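Local coordinates for protein putative fimbrium tip subunit Fim1C (Bacteroides ovatus, PDB 4EPS) that is probably a component of the tip of cell-surface fimbriae, the filamentous appendages that mediate cell adhesion and biofilm formation, at residues A[17-22]-A[35-40]; A[266-271]-A[295-300]. All coordinates share one frame; numbering follows the deposited sequence.

Contact 1 of 2, residues A[17-22]-A[35-40]; sequences VTDTGI and GFVTTF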
loop_
_atom_site.group_PDB
_atom_site.type_symbol
_atom_site.label_atom_id
_atom_site.label_comp_id
_atom_site.label_asym_id
_atom_site.label_seq_id
_atom_site.Cartn_x
_atom_site.Cartn_y
_atom_site.Cartn_z
ATOM N N VAL A 17 2.355 -3.587 50.768
ATOM C CA VAL A 17 3.436 -4.305 50.106
ATOM C C VAL A 17 3.635 -3.731 48.701
ATOM O O VAL A 17 2.681 -3.651 47.916
ATOM C CB VAL A 17 3.126 -5.838 50.069
ATOM C CG1 VAL A 17 4.270 -6.591 49.429
ATOM C CG2 VAL A 17 2.853 -6.390 51.476
ATOM N N THR A 18 4.868 -3.311 48.397
ATOM C CA THR A 18 5.200 -2.749 47.085
ATOM C C THR A 18 6.381 -3.484 46.491
ATOM O O THR A 18 7.400 -3.634 47.156
ATOM C CB THR A 18 5.529 -1.236 47.190
ATOM O OG1 THR A 18 4.451 -0.581 47.831
ATOM C CG2 THR A 18 5.741 -0.586 45.817
ATOM N N ASP A 19 6.261 -3.893 45.242
ATOM C CA ASP A 19 7.375 -4.526 44.526
ATOM C C ASP A 19 8.239 -3.450 43.895
ATOM O O ASP A 19 7.714 -2.609 43.174
ATOM C CB ASP A 19 6.841 -5.475 43.445
ATOM C CG ASP A 19 7.925 -6.132 42.601
ATOM O OD1 ASP A 19 9.114 -6.066 42.994
ATOM O OD2 ASP A 19 7.588 -6.731 41.585
ATOM N N THR A 20 9.554 -3.483 44.128
ATOM C CA THR A 20 10.463 -2.496 43.528
ATOM C C THR A 20 10.678 -2.849 42.036
ATOM O O THR A 20 11.173 -2.020 41.288
ATOM C CB THR A 20 11.785 -2.401 44.296
ATOM O OG1 THR A 20 12.446 -3.655 44.238
ATOM C CG2 THR A 20 11.605 -1.964 45.758
ATOM N N GLY A 21 10.321 -4.077 41.651
ATOM C CA GLY A 21 10.371 -4.571 40.274
ATOM C C GLY A 21 11.693 -5.149 39.811
ATOM O O GLY A 21 12.728 -4.929 40.438
ATOM N N ILE A 22 11.645 -5.948 38.744
ATOM C CA ILE A 22 12.825 -6.520 38.083
ATOM C C ILE A 22 13.200 -5.525 36.995
ATOM O O ILE A 22 12.406 -5.296 36.069
ATOM C CB ILE A 22 12.574 -7.942 37.529
ATOM C CG1 ILE A 22 12.028 -8.885 38.624
ATOM C CG2 ILE A 22 13.846 -8.517 36.881
ATOM C CD1 ILE A 22 11.597 -10.254 38.165
ATOM N N GLY A 35 10.375 -1.574 34.516
ATOM C CA GLY A 35 10.745 -2.978 34.574
ATOM C C GLY A 35 9.511 -3.821 34.826
ATOM O O GLY A 35 8.399 -3.380 34.535
ATOM N N PHE A 36 9.681 -5.031 35.371
ATOM C CA PHE A 36 8.565 -5.940 35.645
ATOM C C PHE A 36 8.179 -5.812 37.082
ATOM O O PHE A 36 8.904 -6.281 37.977
ATOM C CB PHE A 36 8.924 -7.394 35.305
ATOM C CG PHE A 36 9.216 -7.615 33.851
ATOM C CD1 PHE A 36 8.191 -7.915 32.954
ATOM C CD2 PHE A 36 10.515 -7.504 33.359
ATOM C CE1 PHE A 36 8.464 -8.100 31.585
ATOM C CE2 PHE A 36 10.786 -7.709 31.993
ATOM C CZ PHE A 36 9.757 -7.995 31.118
ATOM N N VAL A 37 7.032 -5.161 37.308
ATOM C CA VAL A 37 6.517 -4.895 38.644
ATOM C C VAL A 37 5.331 -5.794 38.893
ATOM O O VAL A 37 4.356 -5.786 38.136
ATOM C CB VAL A 37 6.146 -3.399 38.834
ATOM C CG1 VAL A 37 5.496 -3.159 40.197
ATOM C CG2 VAL A 37 7.367 -2.497 38.671
ATOM N N THR A 38 5.409 -6.537 39.981
ATOM C CA THR A 38 4.358 -7.437 40.404
ATOM C C THR A 38 3.240 -6.649 41.058
ATOM O O THR A 38 3.478 -5.807 41.923
ATOM C CB THR A 38 4.969 -8.470 41.383
ATOM O OG1 THR A 38 5.922 -9.282 40.678
ATOM C CG2 THR A 38 3.927 -9.323 42.078
ATOM N N THR A 39 1.997 -6.887 40.669
ATOM C CA THR A 39 0.908 -6.121 41.287
ATOM C C THR A 39 0.226 -6.894 42.447
ATOM O O THR A 39 -0.421 -6.269 43.293
ATOM C CB THR A 39 -0.109 -5.678 40.211
ATOM O OG1 THR A 39 -1.088 -4.837 40.823
ATOM C CG2 THR A 39 -0.781 -6.862 39.485
ATOM N N PHE A 40 0.374 -8.241 42.459
ATOM C CA PHE A 40 -0.214 -9.225 43.386
ATOM C C PHE A 40 -1.682 -9.501 42.996
ATOM O O PHE A 40 -2.292 -8.727 42.263
ATOM C CB PHE A 40 -0.077 -8.838 44.877
ATOM C CG PHE A 40 1.365 -8.678 45.309
ATOM C CD1 PHE A 40 2.168 -9.791 45.533
ATOM C CD2 PHE A 40 1.918 -7.414 45.481
ATOM C CE1 PHE A 40 3.508 -9.642 45.910
ATOM C CE2 PHE A 40 3.254 -7.267 45.876
ATOM C CZ PHE A 40 4.039 -8.381 46.079
HETATM O O HOH W 1 3.827 -3.555 43.705
#

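Contact 2 of 2, residues A[266-271]-A[295-300]; sequences HHLQVG and GIVCWV. With SO4 (sulfate ion), chain F.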
loop_
_atom_site.group_PDB
_atom_site.type_symbol
_atom_site.label_atom_id
_atom_site.label_comp_id
_atom_site.label_asym_id
_atom_site.label_seq_id
_atom_site.Cartn_x
_atom_site.Cartn_y
_atom_site.Cartn_z
ATOM N N HIS A 266 0.192 -5.014 3.522
ATOM C CA HIS A 266 -0.035 -6.007 2.487
ATOM C C HIS A 266 -1.410 -5.857 1.871
ATOM O O HIS A 266 -2.412 -5.864 2.586
ATOM C CB HIS A 266 0.139 -7.446 3.054
ATOM C CG HIS A 266 -0.133 -8.520 2.033
ATOM N ND1 HIS A 266 0.784 -8.807 1.020
ATOM C CD2 HIS A 266 -1.239 -9.288 1.857
ATOM C CE1 HIS A 266 0.215 -9.750 0.265
ATOM N NE2 HIS A 266 -1.008 -10.070 0.721
ATOM N N HIS A 267 -1.459 -5.791 0.544
ATOM C CA HIS A 267 -2.739 -5.793 -0.199
ATOM C C HIS A 267 -3.325 -7.203 -0.141
ATOM O O HIS A 267 -2.841 -8.107 -0.831
ATOM C CB HIS A 267 -2.554 -5.335 -1.658
ATOM C CG HIS A 267 -3.830 -5.399 -2.480
ATOM N ND1 HIS A 267 -3.786 -5.404 -3.860
ATOM C CD2 HIS A 267 -5.132 -5.399 -2.081
ATOM C CE1 HIS A 267 -5.056 -5.448 -4.270
ATOM N NE2 HIS A 267 -5.902 -5.454 -3.238
ATOM N N LEU A 268 -4.330 -7.400 0.719
ATOM C CA LEU A 268 -4.902 -8.739 0.935
ATOM C C LEU A 268 -5.846 -9.103 -0.226
ATOM O O LEU A 268 -6.815 -8.402 -0.494
ATOM C CB LEU A 268 -5.633 -8.795 2.303
ATOM C CG LEU A 268 -6.223 -10.157 2.744
ATOM C CD1 LEU A 268 -5.107 -11.247 2.886
ATOM C CD2 LEU A 268 -6.971 -10.005 4.089
ATOM N N GLN A 269 -5.570 -10.211 -0.901
ATOM C CA GLN A 269 -6.392 -10.639 -2.047
ATOM C C GLN A 269 -6.720 -12.103 -2.017
ATOM O O GLN A 269 -5.938 -12.915 -1.523
ATOM C CB GLN A 269 -5.628 -10.359 -3.365
ATOM C CG GLN A 269 -5.376 -8.856 -3.612
ATOM C CD GLN A 269 -4.729 -8.655 -4.943
ATOM O OE1 GLN A 269 -3.513 -8.868 -5.133
ATOM N NE2 GLN A 269 -5.528 -8.305 -5.899
ATOM N N VAL A 270 -7.839 -12.465 -2.657
ATOM C CA VAL A 270 -8.172 -13.878 -2.876
ATOM C C VAL A 270 -6.998 -14.494 -3.671
ATOM O O VAL A 270 -6.501 -13.879 -4.616
ATOM C CB VAL A 270 -9.517 -14.003 -3.654
ATOM C CG1 VAL A 270 -9.753 -15.449 -4.128
ATOM C CG2 VAL A 270 -10.697 -13.473 -2.816
ATOM N N GLY A 271 -6.577 -15.680 -3.291
ATOM C CA GLY A 271 -5.461 -16.344 -3.951
ATOM C C GLY A 271 -4.151 -16.186 -3.202
ATOM O O GLY A 271 -3.170 -16.852 -3.540
ATOM N N GLY A 295 -2.961 -23.033 3.577
ATOM C CA GLY A 295 -4.157 -22.746 2.781
ATOM C C GLY A 295 -4.004 -21.548 1.869
ATOM O O GLY A 295 -2.909 -20.980 1.748
ATOM N N ILE A 296 -5.101 -21.209 1.192
ATOM C CA ILE A 296 -5.197 -20.072 0.266
ATOM C C ILE A 296 -6.315 -19.144 0.751
ATOM O O ILE A 296 -7.414 -19.604 1.065
ATOM C CB ILE A 296 -5.508 -20.585 -1.196
ATOM C CG1 ILE A 296 -4.429 -21.614 -1.716
ATOM C CG2 ILE A 296 -5.695 -19.425 -2.182
ATOM C CD1 ILE A 296 -3.047 -21.189 -1.727
ATOM N N VAL A 297 -6.071 -17.849 0.711
ATOM C CA VAL A 297 -7.119 -16.872 1.060
ATOM C C VAL A 297 -8.211 -17.008 0.010
ATOM O O VAL A 297 -7.929 -16.866 -1.192
ATOM C CB VAL A 297 -6.535 -15.437 1.103
ATOM C CG1 VAL A 297 -7.650 -14.390 1.298
ATOM C CG2 VAL A 297 -5.482 -15.318 2.220
ATOM N N CYS A 298 -9.452 -17.301 0.443
ATOM C CA CYS A 298 -10.528 -17.534 -0.534
ATOM C C CYS A 298 -11.635 -16.482 -0.476
ATOM O O CYS A 298 -12.503 -16.465 -1.357
ATOM C CB CYS A 298 -11.085 -18.950 -0.342
ATOM S SG CYS A 298 -11.864 -19.211 1.277
ATOM N N TRP A 299 -11.570 -15.534 0.465
ATOM C CA TRP A 299 -12.588 -14.466 0.574
ATOM C C TRP A 299 -11.999 -13.372 1.455
ATOM O O TRP A 299 -11.336 -13.689 2.431
ATOM C CB TRP A 299 -13.901 -15.026 1.165
ATOM C CG TRP A 299 -15.058 -14.070 1.091
ATOM C CD1 TRP A 299 -15.947 -13.907 0.061
ATOM C CD2 TRP A 299 -15.460 -13.161 2.121
ATOM N NE1 TRP A 299 -16.886 -12.944 0.397
ATOM C CE2 TRP A 299 -16.593 -12.457 1.649
ATOM C CE3 TRP A 299 -14.977 -12.887 3.412
ATOM C CZ2 TRP A 299 -17.280 -11.537 2.448
ATOM C CZ3 TRP A 299 -15.657 -11.970 4.200
ATOM C CH2 TRP A 299 -16.768 -11.275 3.700
ATOM N N VAL A 300 -12.155 -12.116 1.075
ATOM C CA VAL A 300 -11.566 -10.990 1.828
ATOM C C VAL A 300 -12.696 -10.104 2.369
ATOM O O VAL A 300 -13.570 -9.697 1.607
ATOM C CB VAL A 300 -10.567 -10.173 0.947
ATOM C CG1 VAL A 300 -10.035 -8.921 1.697
ATOM C CG2 VAL A 300 -9.405 -11.057 0.483
HETATM S S SO4 F . -9.227 -4.478 -4.297
HETATM O O1 SO4 F . -8.349 -5.519 -4.819
HETATM O O2 SO4 F . -9.345 -3.451 -5.318
HETATM O O3 SO4 F . -10.530 -5.073 -4.051
HETATM O O4 SO4 F . -8.711 -3.863 -3.128
#

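Contact 1 of 2, residues A[17-22]-A[35-40]
V17 CG1 reaches the F40 ring at a slant, 3.8 Å from CE2, though F40 was modelled in two conformers and its ring contacts hold for one; T38 CG2 lies over the centre of one face of that ring, 3.8 Å above its plane. W72 meets the same ring edge-to-face. The F36 ring is approached obliquely by I22 O, 4.0 Å from F36 CD2, and stacks edge-to-face with Y252. The third flat group, the D19 carboxylate, is the polar centre of the contact. With CG anti to the backbone N (chi1 177°), D19 extends across to the other segment, where OD2 accepts the backbone N of T38 at 2.7 Å, on its anti side and near the carboxylate plane. H157 NE2 bonds to OD2 as well, so this buried oxygen has at least two partners. OD1 turns back to its own segment and is met from above the carboxylate plane by G21 N at 2.7 Å: an Asx turn that bends the chain as strand 14-19 ends. This strand pairs in parallel with strand 148-174 in the Fimbrillin-like domain and lies in the predicted propeptide, so the contact probably belongs to the uncleaved form. Beyond the turn, I22 and F36 make a single antiparallel hydrogen-bonded pair, with I22 N to F36 O at 2.9 Å and F36 N to I22 O at 2.8 Å. G21 has a positive phi, and a side chain there would run into V37 CG2. Where the segments diverge, one water spans them, accepting from D19 N and donating to T38 O.

Contact 2 of 2, residues A[266-271]-A[295-300]
Segment 266-271 leaves strand 261-267 and runs past strand 293-300 in a skewed antiparallel sense, the two directions 136° apart, gripped by a nearly straight hydrogen bond from G271 N to V297 O (2.8 Å, 176° at the hydrogen). Strand 293-300 carries a classic beta bulge here, C298 and W299 both facing L335 of the neighbouring antiparallel strand. V297 O, just before the bulge, also takes a CA-H...O contact from V270 CA. L268 and V300 carry the apolar side: L268 CG, anti to its own backbone N, lies 4.0 Å from V300 CG2; L268 CD1 separately touches V297 CG2 at 4.1 Å, while F173 and M181 also touch the leucine. V270 lies across the bulge, CG2 at 3.8 Å from C298 O, with L451 of helix 446-458 against it. H267 serves a different interface. Q269 CG covers one face of its imidazole, 3.4 Å above the plane and over the centre; a sulfate, probably from the crystallisation liquor, sits at the edge, its O1 accepting from NE2 at 2.9 Å and its O4 more weakly. ND1 bonds to H267 ND1 of the second subunit, the two rings standing at about 90°. With an alanine here, in both copies, the ring-to-ring bond across the subunits is likely to vanish, leaving the sulfate without its NE2 donor and Q269 CG without the ring it lies on. At the far end G271, whose backbone angles call for glycine, brings its CA to within 3.6 Å of I296 CG2.

Overall arrangement
From the N terminus, strand 14-19 leads into contact 1, which closes a loop of twelve residues containing the short strand 23-24 and the unmodelled residues 27-32. The chain then builds most of the Fimbrillin-like region before strand 261-267 brings it to contact 2, which closes a 23-residue excursion through strands 273-275 and 280-281. The two loops follow in series, neither nested nor crossed, on opposite sides of the chain's centre. Strand 148-174, long and broken, pairs in parallel with both 14-19 and 261-267; contact 1 holds the loop between strands 23-24 and 45-52 against the end of strand 14-19, and contact 2 ties this N-terminal strand system to the six-stranded antiparallel sheet holding strand 293-300.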